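Local atomic coordinates of yeast glycogen phosphorylase (Saccharomyces cerevisiae, PDB entry 1YGP), a protein that belongs to the carbohydrate phosphorylase family of the GT-B clan, forms a two-subunit assembly and holds a pyridoxal-5'-phosphate. Residues E225-V230 against R256-A261. Numbering follows the deposited sequence.
Sequences EVQIPV and RVLAVA
I228 and A259 form an antiparallel hydrogen-bonded pair, with I228 N to A259 O at 2.8 Å and A259 N to I228 O at 2.7 Å, both donors in the carbonyl plane. V230 and V257 form a second such pair, with V230 N tilted 30° from the carbonyl plane of V257, while P229, which has no amide hydrogen, falls at a non-hydrogen-bonded position opposite L258. On the face of Q227, P229 and L258, the bend of R256 at chi3 (-33°) brings its guanidinium alongside the proline ring: P229 CB lies 3.7 Å above the guanidinium plane, offset toward its rim. The L258 side chain lies obliquely across those of P229 and Q227, its CD2 3.8 Å from P229 CG and its CD1 3.3 Å from Q227 OE1. Q227, extended beyond CG, runs beside V260, with CG 3.6 Å from V260 CG2, and its NE2 bonds to N224 O. I228, V230, V257 and A259 form an apolar face. With CG1 anti to the carbonyl carbon (chi1 -72°), V257 leaves CG2 3.8 Å from V230 CB; helix 322-350 covers V257, A259 and, through H341, I228. Strand 221-232 is an outermost strand of this chain's mixed sheet. Backbone bonds thus fix the register between an aliphatic face and a mixed one.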
ATOM      1  N   GLU A 225      11.297   1.521  10.950  1.00 19.54           N
ATOM      2  CA  GLU A 225      12.131   1.510  12.134  1.00 14.78           C
ATOM      3  C   GLU A 225      11.489   2.274  13.293  1.00 15.17           C
ATOM      4  O   GLU A 225      11.550   1.861  14.444  1.00 19.73           O
ATOM      5  CB  GLU A 225      13.460   2.160  11.823  1.00 13.68           C
ATOM      6  CG  GLU A 225      14.319   1.539  10.735  1.00 18.97           C
ATOM      7  CD  GLU A 225      13.999   2.007   9.328  1.00 23.29           C
ATOM      8  OE1 GLU A 225      13.159   1.405   8.663  1.00 34.83           O
ATOM      9  OE2 GLU A 225      14.594   2.977   8.882  1.00 28.55           O
ATOM     10  N   VAL A 226      10.830   3.399  13.051  1.00 13.38           N
ATOM     11  CA  VAL A 226      10.242   4.210  14.098  1.00  9.88           C
ATOM     12  C   VAL A 226       8.837   3.703  14.321  1.00  7.44           C
ATOM     13  O   VAL A 226       7.957   4.023  13.525  1.00 13.02           O
ATOM     14  CB  VAL A 226      10.259   5.693  13.628  1.00 13.68           C
ATOM     15  CG1 VAL A 226       9.587   6.613  14.618  1.00 14.73           C
ATOM     16  CG2 VAL A 226      11.704   6.165  13.544  1.00 17.07           C
ATOM     17  N   GLN A 227       8.616   2.880  15.344  1.00  8.61           N
ATOM     18  CA  GLN A 227       7.282   2.411  15.742  1.00  6.57           C
ATOM     19  C   GLN A 227       6.948   2.771  17.189  1.00  7.12           C
ATOM     20  O   GLN A 227       7.445   2.109  18.097  1.00 12.03           O
ATOM     21  CB  GLN A 227       7.191   0.921  15.610  1.00  2.90           C
ATOM     22  CG  GLN A 227       7.228   0.512  14.162  1.00 15.69           C
ATOM     23  CD  GLN A 227       7.150  -0.991  13.980  1.00 22.39           C
ATOM     24  OE1 GLN A 227       6.606  -1.741  14.793  1.00 28.31           O
ATOM     25  NE2 GLN A 227       7.716  -1.502  12.905  1.00 24.55           N
ATOM     26  N   ILE A 228       6.160   3.800  17.495  1.00  7.03           N
ATOM     27  CA  ILE A 228       5.814   4.205  18.867  1.00  9.09           C
ATOM     28  C   ILE A 228       4.579   3.420  19.320  1.00  9.05           C
ATOM     29  O   ILE A 228       3.634   3.416  18.534  1.00 16.02           O
ATOM     30  CB  ILE A 228       5.451   5.724  18.959  1.00 11.66           C
ATOM     31  CG1 ILE A 228       6.386   6.681  18.206  1.00  9.56           C
ATOM     32  CG2 ILE A 228       5.505   6.060  20.423  1.00 10.26           C
ATOM     33  CD1 ILE A 228       7.829   6.778  18.725  1.00 19.31           C
ATOM     34  N   PRO A 229       4.454   2.719  20.460  1.00 10.44           N
ATOM     35  CA  PRO A 229       3.174   2.251  21.042  1.00  9.34           C
ATOM     36  C   PRO A 229       2.327   3.367  21.659  1.00 11.65           C
ATOM     37  O   PRO A 229       2.868   4.299  22.274  1.00 17.12           O
ATOM     38  CB  PRO A 229       3.564   1.226  22.073  1.00  6.02           C
ATOM     39  CG  PRO A 229       4.917   0.758  21.578  1.00  7.76           C
ATOM     40  CD  PRO A 229       5.567   2.063  21.131  1.00  6.58           C
ATOM     41  N   VAL A 230       1.003   3.308  21.532  1.00  8.44           N
ATOM     42  CA  VAL A 230       0.092   4.346  21.995  1.00  4.44           C
ATOM     43  C   VAL A 230      -1.012   3.563  22.682  1.00  9.12           C
ATOM     44  O   VAL A 230      -1.436   2.527  22.166  1.00 14.39           O
ATOM     45  CB  VAL A 230      -0.436   5.148  20.775  1.00  2.07           C
ATOM     46  CG1 VAL A 230      -1.596   6.033  21.178  1.00  7.28           C
ATOM     47  CG2 VAL A 230       0.644   6.077  20.252  1.00  2.00           C
ATOM     48  N   ARG A 256      -3.475  -1.088  22.750  1.00 15.15           N
ATOM     49  CA  ARG A 256      -2.231  -0.465  22.327  1.00 18.89           C
ATOM     50  C   ARG A 256      -2.221  -0.562  20.832  1.00 13.59           C
ATOM     51  O   ARG A 256      -2.574  -1.611  20.296  1.00 17.43           O
ATOM     52  CB  ARG A 256      -0.943  -1.155  22.774  1.00 25.14           C
ATOM     53  CG  ARG A 256      -0.696  -1.395  24.271  1.00 36.89           C
ATOM     54  CD  ARG A 256       0.792  -1.586  24.611  1.00 43.32           C
ATOM     55  NE  ARG A 256       1.529  -2.252  23.539  1.00 50.58           N
ATOM     56  CZ  ARG A 256       2.867  -2.254  23.475  1.00 53.70           C
ATOM     57  NH1 ARG A 256       3.627  -1.663  24.406  1.00 52.32           N
ATOM     58  NH2 ARG A 256       3.452  -2.774  22.392  1.00 53.16           N
ATOM     59  N   VAL A 257      -1.872   0.513  20.157  1.00  9.56           N
ATOM     60  CA  VAL A 257      -1.788   0.530  18.707  1.00  8.32           C
ATOM     61  C   VAL A 257      -0.368   0.960  18.416  1.00 11.72           C
ATOM     62  O   VAL A 257       0.360   1.287  19.375  1.00 17.59           O
ATOM     63  CB  VAL A 257      -2.771   1.530  18.085  1.00  2.98           C
ATOM     64  CG1 VAL A 257      -4.164   0.985  18.236  1.00  2.00           C
ATOM     65  CG2 VAL A 257      -2.732   2.879  18.791  1.00  7.11           C
ATOM     66  N   LEU A 258       0.064   0.957  17.157  1.00  6.39           N
ATOM     67  CA  LEU A 258       1.423   1.351  16.867  1.00  7.43           C
ATOM     68  C   LEU A 258       1.421   2.514  15.932  1.00  9.43           C
ATOM     69  O   LEU A 258       0.585   2.536  15.029  1.00 13.10           O
ATOM     70  CB  LEU A 258       2.211   0.265  16.203  1.00  5.27           C
ATOM     71  CG  LEU A 258       2.622  -0.913  17.036  1.00 10.65           C
ATOM     72  CD1 LEU A 258       3.571  -1.743  16.206  1.00  9.32           C
ATOM     73  CD2 LEU A 258       3.349  -0.486  18.295  1.00 11.76           C
ATOM     74  N   ALA A 259       2.339   3.456  16.116  1.00  9.26           N
ATOM     75  CA  ALA A 259       2.431   4.613  15.256  1.00  8.90           C
ATOM     76  C   ALA A 259       3.711   4.393  14.466  1.00 11.46           C
ATOM     77  O   ALA A 259       4.785   4.217  15.043  1.00 15.70           O
ATOM     78  CB  ALA A 259       2.546   5.859  16.089  1.00  2.00           C
ATOM     79  N   VAL A 260       3.638   4.313  13.149  1.00 10.37           N
ATOM     80  CA  VAL A 260       4.811   4.119  12.328  1.00  7.44           C
ATOM     81  C   VAL A 260       4.939   5.444  11.596  1.00  7.99           C
ATOM     82  O   VAL A 260       3.929   5.956  11.082  1.00  9.19           O
ATOM     83  CB  VAL A 260       4.537   2.931  11.385  1.00  8.32           C
ATOM     84  CG1 VAL A 260       5.616   2.759  10.331  1.00  7.04           C
ATOM     85  CG2 VAL A 260       4.461   1.686  12.250  1.00 12.01           C
ATOM     86  N   ALA A 261       6.141   6.016  11.585  1.00  5.19           N
ATOM     87  CA  ALA A 261       6.412   7.282  10.925  1.00  2.00           C
ATOM     88  C   ALA A 261       6.679   7.160   9.439  1.00  4.42           C
ATOM     89  O   ALA A 261       7.182   6.128   8.957  1.00  8.26           O
ATOM     90  CB  ALA A 261       7.626   7.943  11.521  1.00  2.22           C
TER